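Local coordinates for protein cytochrome c6 (Synechococcus sp., PDB 4EIE) that carries a covalently bound heme c and probably transfers electrons in the thylakoid, at residues Asp4-Gly16 / Leu65-Val77. Numbering follows the deposited sequence.
With NA (sodium ion), chain H; HEC (heme c), chain B.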
loop_
_atom_site.group_PDB
_atom_site.type_symbol
_atom_site.label_atom_id
_atom_site.label_comp_id
_atom_site.label_asym_id
_atom_site.label_seq_id
_atom_site.Cartn_x
_atom_site.Cartn_y
_atom_site.Cartn_z
ATOM N N ASP A 4 -16.127 -1.928 -1.405
ATOM C CA ASP A 4 -14.892 -1.709 -2.149
ATOM C C ASP A 4 -13.896 -2.831 -1.881
ATOM O O ASP A 4 -13.418 -2.995 -0.759
ATOM C CB ASP A 4 -14.274 -0.363 -1.768
ATOM N N GLN A 5 -13.587 -3.602 -2.919
ATOM C CA GLN A 5 -12.640 -4.718 -2.792
ATOM C C GLN A 5 -11.305 -4.221 -2.334
ATOM O O GLN A 5 -10.694 -4.835 -1.501
ATOM C CB GLN A 5 -12.405 -5.460 -4.094
ATOM C CG GLN A 5 -11.734 -6.754 -3.890
ATOM C CD GLN A 5 -11.170 -7.303 -5.143
ATOM O OE1 GLN A 5 -11.195 -6.641 -6.177
ATOM N NE2 GLN A 5 -10.636 -8.511 -5.072
ATOM N N GLY A 6 -10.811 -3.121 -2.884
ATOM C CA GLY A 6 -9.475 -2.637 -2.474
ATOM C C GLY A 6 -9.415 -2.305 -1.025
ATOM O O GLY A 6 -8.445 -2.646 -0.341
ATOM N N ALA A 7 -10.451 -1.649 -0.504
ATOM C CA ALA A 7 -10.524 -1.339 0.920
ATOM C C ALA A 7 -10.570 -2.602 1.774
ATOM O O ALA A 7 -9.972 -2.666 2.829
ATOM C CB ALA A 7 -11.704 -0.427 1.211
ATOM N N GLN A 8 -11.374 -3.586 1.337
ATOM C CA GLN A 8 -11.476 -4.828 2.064
ATOM C C GLN A 8 -10.130 -5.574 2.133
ATOM O O GLN A 8 -9.735 -6.091 3.176
ATOM C CB GLN A 8 -12.547 -5.722 1.440
ATOM C CG GLN A 8 -13.952 -5.183 1.549
ATOM C CD GLN A 8 -14.407 -5.036 2.973
ATOM O OE1 GLN A 8 -14.241 -5.943 3.793
ATOM N NE2 GLN A 8 -14.941 -3.870 3.297
ATOM N N ILE A 9 -9.430 -5.604 0.999
ATOM C CA ILE A 9 -8.138 -6.244 0.966
ATOM C C ILE A 9 -7.185 -5.523 1.912
ATOM O O ILE A 9 -6.422 -6.122 2.659
ATOM C CB ILE A 9 -7.591 -6.241 -0.483
ATOM C CG1 ILE A 9 -8.426 -7.126 -1.387
ATOM C CG2 ILE A 9 -6.112 -6.693 -0.516
ATOM C CD1 ILE A 9 -8.300 -6.770 -2.846
ATOM N N PHE A 10 -7.228 -4.183 1.871
ATOM C CA PHE A 10 -6.388 -3.374 2.729
ATOM C C PHE A 10 -6.657 -3.695 4.196
ATOM O O PHE A 10 -5.735 -3.901 4.981
ATOM C CB PHE A 10 -6.602 -1.870 2.451
ATOM C CG PHE A 10 -5.603 -1.008 3.171
ATOM C CD1 PHE A 10 -4.371 -0.712 2.555
ATOM C CD2 PHE A 10 -5.841 -0.519 4.415
ATOM C CE1 PHE A 10 -3.430 0.061 3.226
ATOM C CE2 PHE A 10 -4.899 0.268 5.062
ATOM C CZ PHE A 10 -3.727 0.533 4.476
ATOM N N GLU A 11 -7.926 -3.747 4.578
ATOM C CA GLU A 11 -8.302 -4.066 5.952
ATOM C C GLU A 11 -7.808 -5.412 6.390
ATOM O O GLU A 11 -7.388 -5.556 7.542
ATOM C CB GLU A 11 -9.811 -4.035 6.088
ATOM C CG GLU A 11 -10.365 -2.629 5.940
ATOM C CD GLU A 11 -11.844 -2.582 5.635
ATOM O OE1 GLU A 11 -12.519 -3.617 5.440
ATOM O OE2 GLU A 11 -12.359 -1.443 5.595
ATOM N N ALA A 12 -7.814 -6.382 5.471
ATOM C CA ALA A 12 -7.468 -7.734 5.811
ATOM C C ALA A 12 -5.976 -8.012 5.782
ATOM O O ALA A 12 -5.534 -8.921 6.481
ATOM C CB ALA A 12 -8.161 -8.714 4.875
ATOM N N HIS A 13 -5.192 -7.251 5.005
ATOM C CA HIS A 13 -3.815 -7.617 4.763
ATOM C C HIS A 13 -2.816 -6.500 5.021
ATOM O O HIS A 13 -1.633 -6.790 5.077
ATOM C CB HIS A 13 -3.608 -8.059 3.326
ATOM C CG HIS A 13 -4.349 -9.291 3.027
ATOM N ND1 HIS A 13 -3.872 -10.528 3.399
ATOM C CD2 HIS A 13 -5.571 -9.476 2.498
ATOM C CE1 HIS A 13 -4.770 -11.447 3.082
ATOM N NE2 HIS A 13 -5.798 -10.832 2.520
ATOM N N CYS A 14 -3.257 -5.268 5.188
ATOM C CA CYS A 14 -2.327 -4.142 5.250
ATOM C C CYS A 14 -2.485 -3.297 6.506
ATOM O O CYS A 14 -1.538 -2.662 6.943
ATOM C CB CYS A 14 -2.500 -3.213 4.026
ATOM S SG CYS A 14 -2.642 -4.054 2.442
ATOM N N ALA A 15 -3.700 -3.261 7.048
ATOM C CA ALA A 15 -4.024 -2.391 8.158
ATOM C C ALA A 15 -3.306 -2.745 9.440
ATOM O O ALA A 15 -3.260 -1.912 10.337
ATOM C CB ALA A 15 -5.549 -2.363 8.363
ATOM N N GLY A 16 -2.761 -3.946 9.564
ATOM C CA GLY A 16 -1.999 -4.250 10.738
ATOM C C GLY A 16 -0.836 -3.294 10.925
ATOM O O GLY A 16 -0.476 -2.962 12.052
ATOM N N LEU A 65 -1.608 -12.716 -2.496
ATOM C CA LEU A 65 -2.727 -12.029 -3.116
ATOM C C LEU A 65 -2.605 -12.212 -4.626
ATOM O O LEU A 65 -1.524 -12.226 -5.150
ATOM C CB LEU A 65 -2.676 -10.534 -2.767
ATOM C CG LEU A 65 -2.889 -10.224 -1.295
ATOM C CD1 LEU A 65 -2.633 -8.718 -1.103
ATOM C CD2 LEU A 65 -4.284 -10.596 -0.826
ATOM N N SER A 66 -3.739 -12.312 -5.298
ATOM C CA SER A 66 -3.731 -12.441 -6.728
ATOM C C SER A 66 -3.309 -11.131 -7.382
ATOM O O SER A 66 -3.347 -10.074 -6.773
ATOM C CB SER A 66 -5.066 -12.852 -7.256
ATOM O OG SER A 66 -5.980 -11.761 -7.058
ATOM N N SER A 67 -2.991 -11.203 -8.664
ATOM C CA SER A 67 -2.707 -9.997 -9.399
ATOM C C SER A 67 -3.867 -9.011 -9.322
ATOM O O SER A 67 -3.635 -7.825 -9.181
ATOM C CB SER A 67 -2.415 -10.372 -10.858
ATOM O OG SER A 67 -1.254 -11.194 -10.954
ATOM N N GLU A 68 -5.085 -9.496 -9.438
ATOM C CA GLU A 68 -6.239 -8.631 -9.403
ATOM C C GLU A 68 -6.391 -7.998 -8.046
ATOM O O GLU A 68 -6.697 -6.815 -7.947
ATOM C CB GLU A 68 -7.517 -9.358 -9.812
ATOM C CG GLU A 68 -8.787 -8.546 -9.825
ATOM C CD GLU A 68 -9.423 -8.260 -8.475
ATOM O OE1 GLU A 68 -9.304 -9.041 -7.495
ATOM O OE2 GLU A 68 -10.140 -7.222 -8.412
ATOM N N GLU A 69 -6.167 -8.754 -6.984
ATOM C CA GLU A 69 -6.251 -8.211 -5.628
ATOM C C GLU A 69 -5.164 -7.145 -5.426
ATOM O O GLU A 69 -5.405 -6.124 -4.799
ATOM C CB GLU A 69 -6.075 -9.299 -4.589
ATOM C CG GLU A 69 -7.320 -10.175 -4.427
ATOM C CD GLU A 69 -7.069 -11.373 -3.518
ATOM O OE1 GLU A 69 -6.078 -12.101 -3.704
ATOM O OE2 GLU A 69 -7.901 -11.605 -2.604
ATOM N N ILE A 70 -3.964 -7.407 -5.906
ATOM C CA ILE A 70 -2.872 -6.447 -5.796
ATOM C C ILE A 70 -3.205 -5.148 -6.535
ATOM O O ILE A 70 -2.997 -4.065 -6.019
ATOM C CB ILE A 70 -1.544 -7.068 -6.204
ATOM C CG1 ILE A 70 -1.145 -8.172 -5.238
ATOM C CG2 ILE A 70 -0.479 -5.985 -6.336
ATOM C CD1 ILE A 70 0.055 -9.001 -5.640
ATOM N N GLN A 71 -3.789 -5.270 -7.718
ATOM C CA GLN A 71 -4.215 -4.066 -8.423
ATOM C C GLN A 71 -5.257 -3.314 -7.631
ATOM O O GLN A 71 -5.184 -2.084 -7.554
ATOM C CB GLN A 71 -4.748 -4.386 -9.827
ATOM C CG GLN A 71 -3.730 -4.887 -10.783
ATOM C CD GLN A 71 -2.687 -3.877 -11.142
ATOM O OE1 GLN A 71 -1.488 -4.108 -10.922
ATOM N NE2 GLN A 71 -3.110 -2.744 -11.626
ATOM N N ALA A 72 -6.243 -4.026 -7.082
ATOM C CA ALA A 72 -7.293 -3.346 -6.396
ATOM C C ALA A 72 -6.795 -2.613 -5.139
ATOM O O ALA A 72 -7.161 -1.472 -4.892
ATOM C CB ALA A 72 -8.408 -4.316 -6.023
ATOM N N VAL A 73 -5.974 -3.282 -4.340
ATOM C CA VAL A 73 -5.487 -2.635 -3.123
ATOM C C VAL A 73 -4.537 -1.469 -3.493
ATOM O O VAL A 73 -4.480 -0.473 -2.786
ATOM C CB VAL A 73 -4.869 -3.629 -2.151
ATOM C CG1 VAL A 73 -3.480 -4.144 -2.577
ATOM C CG2 VAL A 73 -4.798 -3.016 -0.759
ATOM N N SER A 74 -3.803 -1.608 -4.587
ATOM C CA SER A 74 -2.901 -0.574 -5.005
ATOM C C SER A 74 -3.646 0.680 -5.421
ATOM O O SER A 74 -3.234 1.787 -5.099
ATOM C CB SER A 74 -1.970 -1.069 -6.112
ATOM O OG SER A 74 -1.107 -2.096 -5.625
ATOM N N GLN A 75 -4.739 0.506 -6.153
ATOM C CA GLN A 75 -5.597 1.631 -6.500
ATOM C C GLN A 75 -6.163 2.267 -5.243
ATOM O O GLN A 75 -6.189 3.507 -5.114
ATOM C CB GLN A 75 -6.714 1.175 -7.416
ATOM C CG GLN A 75 -7.765 2.248 -7.708
ATOM C CD GLN A 75 -7.184 3.460 -8.408
ATOM O OE1 GLN A 75 -6.501 3.338 -9.421
ATOM N NE2 GLN A 75 -7.534 4.650 -7.907
ATOM N N TYR A 76 -6.623 1.473 -4.282
ATOM C CA TYR A 76 -7.153 2.041 -3.030
ATOM C C TYR A 76 -6.099 2.889 -2.339
ATOM O O TYR A 76 -6.351 4.018 -1.925
ATOM C CB TYR A 76 -7.632 0.903 -2.136
ATOM C CG TYR A 76 -8.049 1.369 -0.777
ATOM C CD1 TYR A 76 -9.276 2.049 -0.609
ATOM C CD2 TYR A 76 -7.295 1.109 0.342
ATOM C CE1 TYR A 76 -9.693 2.478 0.646
ATOM C CE2 TYR A 76 -7.703 1.585 1.621
ATOM C CZ TYR A 76 -8.909 2.219 1.719
ATOM O OH TYR A 76 -9.336 2.651 2.953
ATOM N N VAL A 77 -4.889 2.348 -2.200
ATOM C CA VAL A 77 -3.828 3.084 -1.565
ATOM C C VAL A 77 -3.476 4.349 -2.307
ATOM O O VAL A 77 -3.242 5.402 -1.701
ATOM C CB VAL A 77 -2.598 2.184 -1.359
ATOM C CG1 VAL A 77 -1.360 2.973 -0.931
ATOM C CG2 VAL A 77 -2.909 1.134 -0.322
HETATM NA NA NA H . -13.401 -5.774 6.003
HETATM FE FE HEC B . 3.626 -1.840 3.663
HETATM C CHA HEC B . 6.061 0.392 2.965
HETATM C CHB HEC B . 1.808 -0.703 1.013
HETATM C CHC HEC B . 1.354 -4.330 4.135
HETATM C CHD HEC B . 5.218 -2.706 6.507
HETATM N NA HEC B . 3.866 -0.403 2.327
HETATM C C1A HEC B . 4.927 0.465 2.210
HETATM C C2A HEC B . 4.713 1.394 1.144
HETATM C C3A HEC B . 3.514 1.076 0.578
HETATM C C4A HEC B . 3.007 -0.054 1.300
HETATM C CMA HEC B . 2.836 1.714 -0.601
HETATM C CAA HEC B . 5.640 2.524 0.769
HETATM C CBA HEC B . 5.403 3.734 1.666
HETATM C CGA HEC B . 6.380 4.858 1.489
HETATM O O1A HEC B . 7.432 4.706 0.866
HETATM O O2A HEC B . 6.147 5.988 2.060
HETATM N NB HEC B . 1.953 -2.432 2.750
HETATM C C1B HEC B . 1.352 -1.831 1.687
HETATM C C2B HEC B . 0.150 -2.548 1.303
HETATM C C3B HEC B . 0.079 -3.615 2.115
HETATM C C4B HEC B . 1.195 -3.512 3.041
HETATM C CMB HEC B . -0.799 -2.120 0.244
HETATM C CAB HEC B . -0.952 -4.748 2.179
HETATM C CBB HEC B . -0.992 -5.588 0.960
HETATM N NC HEC B . 3.369 -3.241 5.056
HETATM C C1C HEC B . 2.324 -4.107 5.135
HETATM C C2C HEC B . 2.326 -4.782 6.401
HETATM C C3C HEC B . 3.382 -4.320 7.080
HETATM C C4C HEC B . 4.060 -3.365 6.226
HETATM C CMC HEC B . 1.205 -5.700 6.861
HETATM C CAC HEC B . 3.829 -4.636 8.504
HETATM C CBC HEC B . 4.072 -6.049 8.754
HETATM N ND HEC B . 5.309 -1.288 4.551
HETATM C C1D HEC B . 5.880 -1.808 5.695
HETATM C C2D HEC B . 7.189 -1.348 5.906
HETATM C C3D HEC B . 7.470 -0.503 4.842
HETATM C C4D HEC B . 6.290 -0.443 4.054
HETATM C CMD HEC B . 8.112 -1.741 7.021
HETATM C CAD HEC B . 8.777 0.181 4.552
HETATM C CBD HEC B . 9.573 -0.625 3.532
HETATM C CGD HEC B . 10.932 0.011 3.369
HETATM O O1D HEC B . 11.896 -0.374 4.027
HETATM O O2D HEC B . 11.056 0.994 2.672
HETATM O O HOH W 1 -11.511 -7.157 5.060
#
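Glu68 OE1 accepts from Gln5 NE2 at 2.8 Å through its syn lone pair. The two side chains come from opposite directions, and their amide and carboxylate planes are 9° apart. With CG anti to the backbone N (chi1 -166°), the extended Gln5 chain carries its amide along helix 67-77, past Ala72 CB. Helices 5-13 and 67-77 cross at almost a right angle. At the crossing Gly6 and Val73 bring their CA atoms to 4.0 Å, and Gly6 CA lies 3.5 Å from Ala72 O in a CH...O contact. Tyr76 lays one ring face under Ala7, whose CA stands 3.8 Å from the ring centroid. The Phe10 ring meets Tyr76 obliquely, touches Val77 CG2 through CD1, and has Val73 CG2 at its edge. On the other flank, Ile9 CG2 packs on Val73 CB at 3.7 Å. Leu65 CD2 sits over a face of the His13 imidazole. Crossed N- and C-terminal helices are a hallmark of the cytochrome c fold. Cys14 SG, bonded to heme CAB at 1.8 Å, packs against helix 67-77 at Val73 CG2, and Val77 CG2 approaches heme CMB at 3.9 Å. The apolar crossing thus borders the heme, while the Gln5-Glu68 bond lies at its solvent-exposed margin.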